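PDB 1Q8B: protein yjcS from Bacillus subtilis, which is of unknown function but belongs to the antibiotic biosynthesis monooxygenase (ABM) family and so may have a related catalytic activity. Local coordinates for residues Val75-His78 with Phe79-His83; Thr84-Val87 with Gln88-Glu91; Glu40-Asn43 with Lys44-Gly47; Glu30-Lys33 with Glu34-Leu38. One frame throughout, in Å; residues are numbered along the deposited sequence.

In the fold
All four contacts are local, in the helical layer on the four-stranded antiparallel sheet. Along the chain the order is contact 4, 3, 1, 2. Contacts 4 and 3 share helix 28-42, their centres about 15 Å apart; contact 3 is at its C-terminal end. Contact 1 joins helix 72-78 to helix 82-88, and contact 2 follows on helix 82-88, about 11 Å between centres. Contacts 1 and 3 meet where H78 and H83 both bind E45. Contacts 2 and 4 meet at Q90 and E34. These bonds tie helices 72-78 and 82-88, with the loop that follows the latter, to helix 28-42 and the loop after it, in a ferredoxin-like fold of the dimeric alpha-beta barrel clan.

Contact 1. Residues Val75-His78 with Phe79-His83; sequences VKIH and FTKKH
I77 O takes two sound hydrogen bonds from T80. The hydroxyl OG1 of T80 donates to I77 O at 2.7 Å, in the carbonyl plane and on a lone pair. T80 N reaches I77 O at 2.9 Å. The T80 torsion sets OG1 between its own backbone N and carbonyl carbon (chi1 71°), which turns the hydroxyl back to the helix end. T80 OG1 also bonds V95 of the second subunit. K81 N adds a bond to H78 O at 3.3 Å.

The aromatic contact is edge-to-face. The edge of H78 points at the face of F79, with the planes at 63°. H78 CD2 lies over the centre of the F79 ring, 3.8 Å from F79 CZ. H78 ND1 bonds E45.

Two apolar contacts complete the turn. V75 CG1 lies 3.6 Å from F79 CE1, the two side chains running alongside. I77 CG2 touches K81 CE at 3.5 Å, while K81 NZ bonds V95 O of the second subunit.

The arrangement is a tight turn that joins the end of helix 72-78 to helix 82-88, with K81 at the N-cap position of the second helix.

Contact 2. Residues Thr84-Val87 with Gln88-Glu91; sequences TIDV and QKQE
I85 O receives the shortest sound polar bond here, from K89 N at 2.8 Å. The K89 side chain closes over the same oxygen, with K89 CG 3.1 Å from I85 O. Further out, K89 CD packs on I85 CG2 at 3.5 Å. The K89 chain then bends at chi3 (65°), and the strongest polar partner of its NZ is E91 of the second subunit. D86 OD2 is 4.3 Å from K89 NZ, beyond a salt bridge, and may add a weak attraction.

One residue back, Q88 N bonds T84 O. The Q88 side chain is extended, and its amide end comes beside I85, with Q88 NE2 4.0 Å from I85 CG1. T84 OG1 bonds H78 O, the last carbonyl of the preceding helix.

Q90 holds the end of the helix twice. Its backbone N bonds V87 O at 3.0 Å. Its side chain turns back, and Q90 NE2 makes a weak bond to D86 O at 3.4 Å. With CG anti to the carbonyl carbon (chi1 -66°), the chain lies back along the last turn. The stronger partner of Q90 NE2 is E34 on helix 28-42. V87 packs on L38 of that same helix.

E91 then leaves helical geometry with a positive phi of 50°. This is the C-terminal end of helix 82-88, closed by a type I beta turn from Q88 to E91 that leads to strand 93-103.

Contact 3. Residues Glu40-Asn43 with Lys44-Gly47; sequences EETN and KEEG
K44 lies back over the last turn of helix 28-42 and ends beside the carboxylate of E41, with that of E40 farther off. Its NZ makes a salt bridge with E41 OE2 at 2.8 Å. The nitrogen meets that oxygen on the syn side, 19° out of the carboxylate plane. A longer ion pair joins K44 NZ to E40 OE2 at 4.0 Å. E40, E41 and K44 thus form a salt-bridge network.

The two glutamates reach the lysine differently. E40 is extended and runs alongside K44, pointing the same way. E41 bends at chi2 (-52°) and crosses the lysine, which brings its carboxylate back to NZ. K44 is extended beyond CG, and its CG passes 3.5 Å from E40 O.

The backbone turns tightly beneath these side chains. K44 N bonds E41 O, and E45 N bonds T42 O at 3.0 Å. T42 to E45 is a type I beta turn, which takes the chain off helix 28-42 toward strand 48-55.

E45 folds back on T42, with its CG 3.3 Å from T42 O. Farther out, E45 OE1 comes 3.4 Å from T42 CB. OE1 of the buried E45 accepts hydrogen bonds from H78 ND1 and H83 NE2. T42 also packs on H83 and on F51 of strand 48-55.

Contact 4. Residues Glu30-Lys33 with Glu34-Leu38; sequences EIMK and EFKKL
M32, a selenomethionine, curls along the helix toward F35 and K36 in the next turn. Its CB points away from residues 34-38. CG is anti to the carbonyl carbon (chi1 -78°), and bends at chi2 and chi3 swing the end round. SE then lies 5.5 Å from the centroid of the F35 ring, 42° off the ring normal. This is an oblique Met-aromatic contact. The tip, M32 CE, reaches 3.8 Å from K36 CE and also touches F35 CB. K36 leads on to A53 O, which its NZ bonds, and to E39.

I31 lies alongside F35 and points the same way. I31 CG2 is 3.9 Å from F35 CE1, while I31 O sits in the plane of the ring at its edge, 3.3 Å from F35 CD1. I31, M32 and F35 all pack on I63 of strand 62-69. They are the buried side of an amphipathic helix laid on the antiparallel sheet of the ferredoxin-like fold.

The backbone is regular here. F35 N bonds I31 O, K36 N bonds M32 O at 2.8 Å, and K37 N bonds K33 O.

Polar groups occupy the other side. A water donates to E30 O and to E34 OE2, at 3.0 Å from the latter, and so bridges one helical turn. A bend at chi2 (-55°) turns the E34 carboxylate toward K37 and this water. Its OE2 forms a salt bridge with K37 NZ at 3.3 Å, and its OE1 accepts a hydrogen bond from Q90.

Contact 1. Residues Val75-His78 with Phe79-His83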
ATOM      1  N   VAL A  75       4.551   5.537   2.321  1.00 21.86           N
ATOM      2  CA  VAL A  75       3.941   4.708   3.362  1.00 21.67           C
ATOM      3  C   VAL A  75       2.754   3.946   2.780  1.00 21.59           C
ATOM      4  O   VAL A  75       2.594   2.752   3.019  1.00 21.18           O
ATOM      5  CB  VAL A  75       3.436   5.565   4.557  1.00 21.63           C
ATOM      6  CG1 VAL A  75       2.767   4.674   5.592  1.00 21.92           C
ATOM      7  CG2 VAL A  75       4.590   6.313   5.189  1.00 21.26           C
ATOM      8  N   LYS A  76       1.918   4.646   2.018  1.00 21.80           N
ATOM      9  CA  LYS A  76       0.758   4.027   1.397  1.00 21.91           C
ATOM     10  C   LYS A  76       1.195   2.989   0.367  1.00 20.89           C
ATOM     11  O   LYS A  76       0.625   1.900   0.304  1.00 20.54           O
ATOM     12  CB  LYS A  76      -0.127   5.105   0.763  1.00 23.58           C
ATOM     13  CG  LYS A  76      -0.865   5.920   1.820  1.00 27.23           C
ATOM     14  CD  LYS A  76      -1.591   7.130   1.262  1.00 29.41           C
ATOM     15  CE  LYS A  76      -2.347   7.839   2.379  1.00 31.20           C
ATOM     16  NZ  LYS A  76      -2.918   9.145   1.945  1.00 33.79           N
ATOM     17  N   ILE A  77       2.211   3.322  -0.428  1.00 20.22           N
ATOM     18  CA  ILE A  77       2.736   2.389  -1.430  1.00 20.00           C
ATOM     19  C   ILE A  77       3.226   1.129  -0.717  1.00 19.73           C
ATOM     20  O   ILE A  77       3.024   0.009  -1.192  1.00 19.28           O
ATOM     21  CB  ILE A  77       3.901   3.022  -2.231  1.00 19.88           C
ATOM     22  CG1 ILE A  77       3.344   4.018  -3.249  1.00 20.62           C
ATOM     23  CG2 ILE A  77       4.701   1.946  -2.940  1.00 20.05           C
ATOM     24  CD1 ILE A  77       4.395   4.823  -3.964  1.00 20.50           C
ATOM     25  N   HIS A  78       3.867   1.330   0.430  1.00 19.00           N
ATOM     26  CA  HIS A  78       4.368   0.237   1.251  1.00 18.61           C
ATOM     27  C   HIS A  78       3.277  -0.793   1.550  1.00 18.91           C
ATOM     28  O   HIS A  78       3.524  -1.999   1.495  1.00 18.82           O
ATOM     29  CB  HIS A  78       4.910   0.801   2.569  1.00 18.53           C
ATOM     30  CG  HIS A  78       5.140  -0.229   3.635  1.00 17.38           C
ATOM     31  ND1 HIS A  78       6.001  -1.294   3.477  1.00 17.52           N
ATOM     32  CD2 HIS A  78       4.645  -0.332   4.891  1.00 16.90           C
ATOM     33  CE1 HIS A  78       6.027  -2.007   4.590  1.00 16.90           C
ATOM     34  NE2 HIS A  78       5.213  -1.445   5.464  1.00 16.93           N
ATOM     35  N   PHE A  79       2.075  -0.322   1.870  1.00 18.83           N
ATOM     36  CA  PHE A  79       0.993  -1.237   2.198  1.00 19.77           C
ATOM     37  C   PHE A  79       0.330  -1.906   1.007  1.00 20.47           C
ATOM     38  O   PHE A  79      -0.588  -2.704   1.189  1.00 21.07           O
ATOM     39  CB  PHE A  79      -0.062  -0.542   3.063  1.00 20.22           C
ATOM     40  CG  PHE A  79       0.431  -0.199   4.430  1.00 20.28           C
ATOM     41  CD1 PHE A  79       0.834   1.094   4.734  1.00 20.74           C
ATOM     42  CD2 PHE A  79       0.562  -1.187   5.399  1.00 21.41           C
ATOM     43  CE1 PHE A  79       1.368   1.397   5.986  1.00 20.96           C
ATOM     44  CE2 PHE A  79       1.097  -0.893   6.658  1.00 21.16           C
ATOM     45  CZ  PHE A  79       1.500   0.402   6.946  1.00 20.61           C
ATOM     46  N   THR A  80       0.784  -1.589  -0.204  1.00 20.11           N
ATOM     47  CA  THR A  80       0.233  -2.229  -1.395  1.00 19.88           C
ATOM     48  C   THR A  80       1.177  -3.354  -1.819  1.00 20.20           C
ATOM     49  O   THR A  80       0.800  -4.238  -2.585  1.00 20.31           O
ATOM     50  CB  THR A  80       0.085  -1.250  -2.574  1.00 19.77           C
ATOM     51  OG1 THR A  80       1.380  -0.911  -3.082  1.00 19.59           O
ATOM     52  CG2 THR A  80      -0.638   0.011  -2.138  1.00 19.89           C
ATOM     53  N   LYS A  81       2.407  -3.317  -1.311  1.00 20.41           N
ATOM     54  CA  LYS A  81       3.406  -4.332  -1.633  1.00 21.03           C
ATOM     55  C   LYS A  81       2.949  -5.688  -1.120  1.00 22.04           C
ATOM     56  O   LYS A  81       2.357  -5.783  -0.045  1.00 22.63           O
ATOM     57  CB  LYS A  81       4.744  -3.988  -0.980  1.00 20.56           C
ATOM     58  CG  LYS A  81       5.279  -2.611  -1.310  1.00 20.21           C
ATOM     59  CD  LYS A  81       5.573  -2.470  -2.781  1.00 18.96           C
ATOM     60  CE  LYS A  81       6.297  -1.169  -3.043  1.00 19.18           C
ATOM     61  NZ  LYS A  81       6.563  -0.977  -4.498  1.00 19.43           N
ATOM     62  N   LYS A  82       3.233  -6.739  -1.881  1.00 22.92           N
ATOM     63  CA  LYS A  82       2.838  -8.081  -1.485  1.00 23.54           C
ATOM     64  C   LYS A  82       3.558  -8.557  -0.225  1.00 23.17           C
ATOM     65  O   LYS A  82       2.972  -9.272   0.583  1.00 23.45           O
ATOM     66  CB  LYS A  82       3.100  -9.078  -2.614  1.00 25.52           C
ATOM     67  CG  LYS A  82       2.773 -10.508  -2.213  1.00 27.62           C
ATOM     68  CD  LYS A  82       3.228 -11.536  -3.236  1.00 29.43           C
ATOM     69  CE  LYS A  82       2.848 -12.937  -2.770  1.00 29.84           C
ATOM     70  NZ  LYS A  82       1.366 -13.019  -2.549  1.00 31.55           N
ATOM     71  N   HIS A  83       4.824  -8.174  -0.054  1.00 22.89           N
ATOM     72  CA  HIS A  83       5.564  -8.605   1.131  1.00 22.24           C
ATOM     73  C   HIS A  83       4.958  -8.016   2.398  1.00 21.97           C
ATOM     74  O   HIS A  83       5.043  -8.609   3.475  1.00 22.48           O
ATOM     75  CB  HIS A  83       7.066  -8.255   1.034  1.00 21.95           C
ATOM     76  CG  HIS A  83       7.357  -6.807   0.779  1.00 22.27           C
ATOM     77  ND1 HIS A  83       7.906  -6.358  -0.405  1.00 21.26           N
ATOM     78  CD2 HIS A  83       7.222  -5.714   1.567  1.00 22.11           C
ATOM     79  CE1 HIS A  83       8.095  -5.052  -0.335  1.00 21.34           C
ATOM     80  NE2 HIS A  83       7.688  -4.637   0.851  1.00 21.57           N
TER

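Contact 2. Residues Thr84-Val87 with Gln88-Glu91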
ATOM      1  N   THR A  84       4.327  -6.857   2.266  1.00 21.41           N
ATOM      2  CA  THR A  84       3.684  -6.224   3.404  1.00 20.67           C
ATOM      3  C   THR A  84       2.358  -6.927   3.672  1.00 21.07           C
ATOM      4  O   THR A  84       2.080  -7.336   4.796  1.00 21.30           O
ATOM      5  CB  THR A  84       3.418  -4.746   3.132  1.00 19.83           C
ATOM      6  OG1 THR A  84       4.658  -4.086   2.855  1.00 19.73           O
ATOM      7  CG2 THR A  84       2.769  -4.096   4.335  1.00 19.63           C
ATOM      8  N   ILE A  85       1.547  -7.086   2.631  1.00 21.71           N
ATOM      9  CA  ILE A  85       0.247  -7.738   2.767  1.00 22.17           C
ATOM     10  C   ILE A  85       0.370  -9.178   3.276  1.00 22.80           C
ATOM     11  O   ILE A  85      -0.497  -9.659   4.010  1.00 23.18           O
ATOM     12  CB  ILE A  85      -0.514  -7.719   1.423  1.00 21.82           C
ATOM     13  CG1 ILE A  85      -0.819  -6.273   1.032  1.00 21.84           C
ATOM     14  CG2 ILE A  85      -1.802  -8.513   1.534  1.00 22.15           C
ATOM     15  CD1 ILE A  85      -1.341  -6.112  -0.383  1.00 21.99           C
ATOM     16  N   ASP A  86       1.447  -9.864   2.899  1.00 23.30           N
ATOM     17  CA  ASP A  86       1.665 -11.238   3.347  1.00 24.13           C
ATOM     18  C   ASP A  86       1.712 -11.329   4.876  1.00 24.38           C
ATOM     19  O   ASP A  86       1.133 -12.235   5.470  1.00 24.64           O
ATOM     20  CB  ASP A  86       2.970 -11.784   2.761  1.00 25.59           C
ATOM     21  CG  ASP A  86       2.818 -12.261   1.326  1.00 26.93           C
ATOM     22  OD1 ASP A  86       3.856 -12.532   0.679  1.00 27.04           O
ATOM     23  OD2 ASP A  86       1.663 -12.378   0.853  1.00 28.27           O
ATOM     24  N   VAL A  87       2.408 -10.394   5.510  1.00 24.53           N
ATOM     25  CA  VAL A  87       2.508 -10.380   6.968  1.00 24.83           C
ATOM     26  C   VAL A  87       1.157  -9.975   7.563  1.00 25.65           C
ATOM     27  O   VAL A  87       0.708 -10.513   8.574  1.00 25.03           O
ATOM     28  CB  VAL A  87       3.587  -9.374   7.440  1.00 24.40           C
ATOM     29  CG1 VAL A  87       3.644  -9.331   8.964  1.00 24.22           C
ATOM     30  CG2 VAL A  87       4.936  -9.764   6.871  1.00 24.02           C
ATOM     31  N   GLN A  88       0.516  -9.018   6.902  1.00 26.68           N
ATOM     32  CA  GLN A  88      -0.774  -8.487   7.315  1.00 27.73           C
ATOM     33  C   GLN A  88      -1.839  -9.586   7.386  1.00 27.35           C
ATOM     34  O   GLN A  88      -2.612  -9.659   8.343  1.00 27.44           O
ATOM     35  CB  GLN A  88      -1.178  -7.401   6.319  1.00 29.57           C
ATOM     36  CG  GLN A  88      -2.245  -6.450   6.774  1.00 32.34           C
ATOM     37  CD  GLN A  88      -2.414  -5.284   5.803  1.00 34.55           C
ATOM     38  OE1 GLN A  88      -3.346  -4.483   5.933  1.00 36.17           O
ATOM     39  NE2 GLN A  88      -1.510  -5.185   4.825  1.00 35.12           N
ATOM     40  N   LYS A  89      -1.861 -10.447   6.375  1.00 26.98           N
ATOM     41  CA  LYS A  89      -2.825 -11.539   6.307  1.00 26.58           C
ATOM     42  C   LYS A  89      -2.685 -12.541   7.450  1.00 26.29           C
ATOM     43  O   LYS A  89      -3.599 -13.322   7.707  1.00 26.37           O
ATOM     44  CB  LYS A  89      -2.689 -12.250   4.958  1.00 27.35           C
ATOM     45  CG  LYS A  89      -3.025 -11.351   3.774  1.00 28.33           C
ATOM     46  CD  LYS A  89      -2.428 -11.856   2.468  1.00 30.11           C
ATOM     47  CE  LYS A  89      -3.007 -13.195   2.043  1.00 31.17           C
ATOM     48  NZ  LYS A  89      -2.469 -13.614   0.712  1.00 31.77           N
ATOM     49  N   GLN A  90      -1.545 -12.515   8.135  1.00 25.96           N
ATOM     50  CA  GLN A  90      -1.292 -13.427   9.253  1.00 25.58           C
ATOM     51  C   GLN A  90      -1.949 -12.953  10.546  1.00 25.55           C
ATOM     52  O   GLN A  90      -2.048 -13.707  11.513  1.00 25.57           O
ATOM     53  CB  GLN A  90       0.217 -13.595   9.467  1.00 25.37           C
ATOM     54  CG  GLN A  90       0.905 -14.292   8.308  1.00 25.65           C
ATOM     55  CD  GLN A  90       2.389 -14.481   8.522  1.00 25.51           C
ATOM     56  OE1 GLN A  90       2.811 -15.120   9.482  1.00 26.74           O
ATOM     57  NE2 GLN A  90       3.189 -13.928   7.624  1.00 25.63           N
ATOM     58  N   GLU A  91      -2.386 -11.697  10.560  1.00 25.18           N
ATOM     59  CA  GLU A  91      -3.049 -11.124  11.725  1.00 25.42           C
ATOM     60  C   GLU A  91      -2.259 -11.365  13.003  1.00 24.62           C
ATOM     61  O   GLU A  91      -2.809 -11.829  14.000  1.00 24.73           O
ATOM     62  CB  GLU A  91      -4.438 -11.734  11.878  1.00 27.10           C
ATOM     63  CG  GLU A  91      -5.298 -11.622  10.643  1.00 30.39           C
ATOM     64  CD  GLU A  91      -6.518 -12.520  10.711  1.00 32.48           C
ATOM     65  OE1 GLU A  91      -7.330 -12.487   9.761  1.00 34.26           O
ATOM     66  OE2 GLU A  91      -6.664 -13.263  11.710  1.00 34.25           O
TER

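Contact 3. Residues Glu40-Asn43 with Lys44-Gly47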
ATOM      1  N   GLU A  40      13.598  -6.715   5.742  1.00 23.35           N
ATOM      2  CA  GLU A  40      14.541  -6.858   4.649  1.00 25.27           C
ATOM      3  C   GLU A  40      13.963  -6.396   3.317  1.00 24.88           C
ATOM      4  O   GLU A  40      14.630  -5.701   2.547  1.00 24.68           O
ATOM      5  CB  GLU A  40      14.995  -8.308   4.529  1.00 27.77           C
ATOM      6  CG  GLU A  40      16.190  -8.454   3.622  1.00 33.10           C
ATOM      7  CD  GLU A  40      16.586  -9.892   3.424  1.00 36.35           C
ATOM      8  OE1 GLU A  40      16.804 -10.589   4.443  1.00 38.59           O
ATOM      9  OE2 GLU A  40      16.681 -10.317   2.249  1.00 38.36           O
ATOM     10  N   GLU A  41      12.719  -6.775   3.050  1.00 24.59           N
ATOM     11  CA  GLU A  41      12.074  -6.395   1.802  1.00 24.94           C
ATOM     12  C   GLU A  41      11.632  -4.930   1.735  1.00 24.23           C
ATOM     13  O   GLU A  41      11.745  -4.304   0.679  1.00 23.70           O
ATOM     14  CB  GLU A  41      10.876  -7.319   1.520  1.00 26.25           C
ATOM     15  CG  GLU A  41      11.273  -8.725   1.074  1.00 28.28           C
ATOM     16  CD  GLU A  41      12.267  -8.708  -0.090  1.00 29.97           C
ATOM     17  OE1 GLU A  41      11.874  -8.317  -1.213  1.00 30.04           O
ATOM     18  OE2 GLU A  41      13.447  -9.077   0.128  1.00 30.80           O
ATOM     19  N   THR A  42      11.147  -4.366   2.843  1.00 23.90           N
ATOM     20  CA  THR A  42      10.701  -2.972   2.790  1.00 23.53           C
ATOM     21  C   THR A  42      11.875  -1.994   2.694  1.00 22.79           C
ATOM     22  O   THR A  42      11.717  -0.888   2.176  1.00 22.73           O
ATOM     23  CB  THR A  42       9.753  -2.583   3.989  1.00 23.39           C
ATOM     24  OG1 THR A  42      10.519  -2.116   5.095  1.00 25.67           O
ATOM     25  CG2 THR A  42       8.933  -3.764   4.435  1.00 22.28           C
ATOM     26  N   ASN A  43      13.056  -2.387   3.169  1.00 22.32           N
ATOM     27  CA  ASN A  43      14.215  -1.502   3.058  1.00 22.26           C
ATOM     28  C   ASN A  43      14.644  -1.380   1.600  1.00 22.40           C
ATOM     29  O   ASN A  43      15.392  -0.479   1.237  1.00 22.48           O
ATOM     30  CB  ASN A  43      15.388  -2.007   3.899  1.00 21.37           C
ATOM     31  CG  ASN A  43      15.342  -1.495   5.329  1.00 21.38           C
ATOM     32  OD1 ASN A  43      14.978  -2.222   6.251  1.00 21.94           O
ATOM     33  ND2 ASN A  43      15.698  -0.229   5.517  1.00 20.08           N
ATOM     34  N   LYS A  44      14.161  -2.293   0.767  1.00 23.43           N
ATOM     35  CA  LYS A  44      14.480  -2.270  -0.655  1.00 24.61           C
ATOM     36  C   LYS A  44      13.473  -1.422  -1.428  1.00 24.75           C
ATOM     37  O   LYS A  44      13.699  -1.111  -2.597  1.00 25.18           O
ATOM     38  CB  LYS A  44      14.476  -3.682  -1.238  1.00 25.51           C
ATOM     39  CG  LYS A  44      15.530  -4.622  -0.684  1.00 27.07           C
ATOM     40  CD  LYS A  44      15.302  -6.013  -1.255  1.00 28.54           C
ATOM     41  CE  LYS A  44      16.219  -7.054  -0.655  1.00 29.66           C
ATOM     42  NZ  LYS A  44      15.834  -8.416  -1.138  1.00 31.24           N
ATOM     43  N   GLU A  45      12.354  -1.070  -0.793  1.00 24.43           N
ATOM     44  CA  GLU A  45      11.353  -0.245  -1.461  1.00 24.41           C
ATOM     45  C   GLU A  45      12.017   1.087  -1.752  1.00 25.29           C
ATOM     46  O   GLU A  45      12.775   1.606  -0.930  1.00 24.85           O
ATOM     47  CB  GLU A  45      10.133  -0.013  -0.573  1.00 23.59           C
ATOM     48  CG  GLU A  45       9.414  -1.277  -0.144  1.00 23.12           C
ATOM     49  CD  GLU A  45       8.195  -0.985   0.719  1.00 22.48           C
ATOM     50  OE1 GLU A  45       7.694  -1.922   1.379  1.00 22.22           O
ATOM     51  OE2 GLU A  45       7.737   0.179   0.734  1.00 21.74           O
ATOM     52  N   GLU A  46      11.729   1.635  -2.926  1.00 25.89           N
ATOM     53  CA  GLU A  46      12.312   2.896  -3.343  1.00 26.98           C
ATOM     54  C   GLU A  46      12.108   4.046  -2.357  1.00 26.24           C
ATOM     55  O   GLU A  46      13.052   4.772  -2.041  1.00 25.77           O
ATOM     56  CB  GLU A  46      11.751   3.286  -4.707  1.00 29.79           C
ATOM     57  CG  GLU A  46      12.817   3.760  -5.663  1.00 34.97           C
ATOM     58  CD  GLU A  46      13.936   2.746  -5.798  1.00 38.28           C
ATOM     59  OE1 GLU A  46      13.635   1.582  -6.148  1.00 40.64           O
ATOM     60  OE2 GLU A  46      15.113   3.103  -5.551  1.00 40.19           O
ATOM     61  N   GLY A  47      10.878   4.203  -1.873  1.00 25.24           N
ATOM     62  CA  GLY A  47      10.573   5.286  -0.951  1.00 24.53           C
ATOM     63  C   GLY A  47      10.966   5.109   0.506  1.00 24.23           C
ATOM     64  O   GLY A  47      10.748   6.006   1.316  1.00 24.46           O
TER

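Contact 4. Residues Glu30-Lys33 with Glu34-Leu38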
ATOM      1  N   GLU A  30       9.312 -16.766  16.345  1.00 30.64           N
ATOM      2  CA  GLU A  30       8.699 -17.076  15.063  1.00 30.07           C
ATOM      3  C   GLU A  30       8.145 -15.787  14.466  1.00 28.76           C
ATOM      4  O   GLU A  30       8.346 -15.493  13.283  1.00 27.92           O
ATOM      5  CB  GLU A  30       7.559 -18.081  15.237  1.00 31.98           C
ATOM      6  CG  GLU A  30       7.977 -19.461  15.728  1.00 35.60           C
ATOM      7  CD  GLU A  30       6.808 -20.448  15.765  1.00 37.90           C
ATOM      8  OE1 GLU A  30       7.012 -21.595  16.221  1.00 39.70           O
ATOM      9  OE2 GLU A  30       5.686 -20.082  15.336  1.00 39.24           O
ATOM     10  N   ILE A  31       7.445 -15.023  15.299  1.00 26.82           N
ATOM     11  CA  ILE A  31       6.859 -13.764  14.867  1.00 26.01           C
ATOM     12  C   ILE A  31       7.931 -12.796  14.382  1.00 25.67           C
ATOM     13  O   ILE A  31       7.796 -12.197  13.317  1.00 25.29           O
ATOM     14  CB  ILE A  31       6.047 -13.105  16.012  1.00 26.10           C
ATOM     15  CG1 ILE A  31       4.835 -13.984  16.359  1.00 25.61           C
ATOM     16  CG2 ILE A  31       5.610 -11.696  15.600  1.00 25.38           C
ATOM     17  CD1 ILE A  31       4.084 -13.559  17.614  1.00 24.90           C
HETATM   18  N   MSE A  32       9.007 -12.654  15.149  1.00 25.82           N
HETATM   19  CA  MSE A  32      10.072 -11.745  14.755  1.00 26.26           C
HETATM   20  C   MSE A  32      10.741 -12.123  13.440  1.00 26.32           C
HETATM   21  O   MSE A  32      11.210 -11.250  12.719  1.00 26.21           O
HETATM   22  CB  MSE A  32      11.118 -11.620  15.864  1.00 27.04           C
HETATM   23  CG  MSE A  32      10.682 -10.714  17.003  1.00 27.43           C
HETATM   24 SE   MSE A  32      10.019  -8.967  16.390  1.00 31.48          SE
HETATM   25  CE  MSE A  32      11.521  -8.426  15.288  1.00 28.15           C
ATOM     26  N   LYS A  33      10.790 -13.414  13.121  1.00 27.00           N
ATOM     27  CA  LYS A  33      11.396 -13.839  11.860  1.00 27.37           C
ATOM     28  C   LYS A  33      10.600 -13.266  10.699  1.00 26.82           C
ATOM     29  O   LYS A  33      11.166 -12.868   9.682  1.00 26.78           O
ATOM     30  CB  LYS A  33      11.435 -15.364  11.753  1.00 29.22           C
ATOM     31  CG  LYS A  33      12.566 -15.998  12.540  1.00 31.45           C
ATOM     32  CD  LYS A  33      12.598 -17.507  12.350  1.00 33.46           C
ATOM     33  CE  LYS A  33      13.834 -18.117  13.004  1.00 34.73           C
ATOM     34  NZ  LYS A  33      13.917 -17.820  14.465  1.00 35.82           N
ATOM     35  N   GLU A  34       9.280 -13.224  10.859  1.00 26.19           N
ATOM     36  CA  GLU A  34       8.406 -12.679   9.828  1.00 25.05           C
ATOM     37  C   GLU A  34       8.658 -11.191   9.699  1.00 24.07           C
ATOM     38  O   GLU A  34       8.660 -10.645   8.594  1.00 23.57           O
ATOM     39  CB  GLU A  34       6.937 -12.934  10.170  1.00 25.61           C
ATOM     40  CG  GLU A  34       6.478 -14.321   9.795  1.00 26.44           C
ATOM     41  CD  GLU A  34       6.726 -14.619   8.322  1.00 27.29           C
ATOM     42  OE1 GLU A  34       6.061 -13.998   7.464  1.00 26.76           O
ATOM     43  OE2 GLU A  34       7.599 -15.465   8.025  1.00 28.24           O
ATOM     44  N   PHE A  35       8.879 -10.530  10.832  1.00 23.44           N
ATOM     45  CA  PHE A  35       9.149  -9.103  10.796  1.00 22.69           C
ATOM     46  C   PHE A  35      10.535  -8.807  10.226  1.00 22.65           C
ATOM     47  O   PHE A  35      10.747  -7.762   9.613  1.00 22.70           O
ATOM     48  CB  PHE A  35       8.967  -8.490  12.187  1.00 22.03           C
ATOM     49  CG  PHE A  35       7.541  -8.129  12.488  1.00 21.18           C
ATOM     50  CD1 PHE A  35       6.626  -9.101  12.867  1.00 20.94           C
ATOM     51  CD2 PHE A  35       7.092  -6.831  12.302  1.00 20.48           C
ATOM     52  CE1 PHE A  35       5.291  -8.787  13.046  1.00 20.93           C
ATOM     53  CE2 PHE A  35       5.762  -6.508  12.479  1.00 20.03           C
ATOM     54  CZ  PHE A  35       4.860  -7.486  12.849  1.00 20.63           C
ATOM     55  N   LYS A  36      11.477  -9.726  10.407  1.00 22.29           N
ATOM     56  CA  LYS A  36      12.806  -9.514   9.857  1.00 22.88           C
ATOM     57  C   LYS A  36      12.766  -9.672   8.344  1.00 22.52           C
ATOM     58  O   LYS A  36      13.445  -8.948   7.622  1.00 21.79           O
ATOM     59  CB  LYS A  36      13.806 -10.484  10.483  1.00 24.21           C
ATOM     60  CG  LYS A  36      14.155 -10.100  11.915  1.00 26.52           C
ATOM     61  CD  LYS A  36      14.710  -8.677  11.955  1.00 28.32           C
ATOM     62  CE  LYS A  36      14.771  -8.104  13.360  1.00 28.96           C
ATOM     63  NZ  LYS A  36      15.264  -6.695  13.303  1.00 30.17           N
ATOM     64  N   LYS A  37      11.959 -10.608   7.854  1.00 22.53           N
ATOM     65  CA  LYS A  37      11.849 -10.788   6.413  1.00 22.91           C
ATOM     66  C   LYS A  37      11.181  -9.546   5.837  1.00 22.24           C
ATOM     67  O   LYS A  37      11.592  -9.033   4.790  1.00 22.58           O
ATOM     68  CB  LYS A  37      11.025 -12.030   6.078  1.00 24.86           C
ATOM     69  CG  LYS A  37      11.661 -13.338   6.549  1.00 28.38           C
ATOM     70  CD  LYS A  37      11.111 -14.544   5.796  1.00 30.89           C
ATOM     71  CE  LYS A  37       9.595 -14.621   5.892  1.00 32.90           C
ATOM     72  NZ  LYS A  37       9.030 -15.700   5.022  1.00 35.69           N
ATOM     73  N   LEU A  38      10.151  -9.060   6.530  1.00 21.23           N
ATOM     74  CA  LEU A  38       9.441  -7.858   6.097  1.00 20.29           C
ATOM     75  C   LEU A  38      10.404  -6.678   6.089  1.00 20.09           C
ATOM     76  O   LEU A  38      10.422  -5.893   5.145  1.00 19.32           O
ATOM     77  CB  LEU A  38       8.272  -7.549   7.034  1.00 19.93           C
ATOM     78  CG  LEU A  38       7.558  -6.221   6.763  1.00 19.89           C
ATOM     79  CD1 LEU A  38       6.925  -6.242   5.377  1.00 19.13           C
ATOM     80  CD2 LEU A  38       6.507  -5.985   7.833  1.00 19.55           C
TER
HETATM   81  O   HOH W   1       8.718 -16.984  10.420  1.00 53.24           O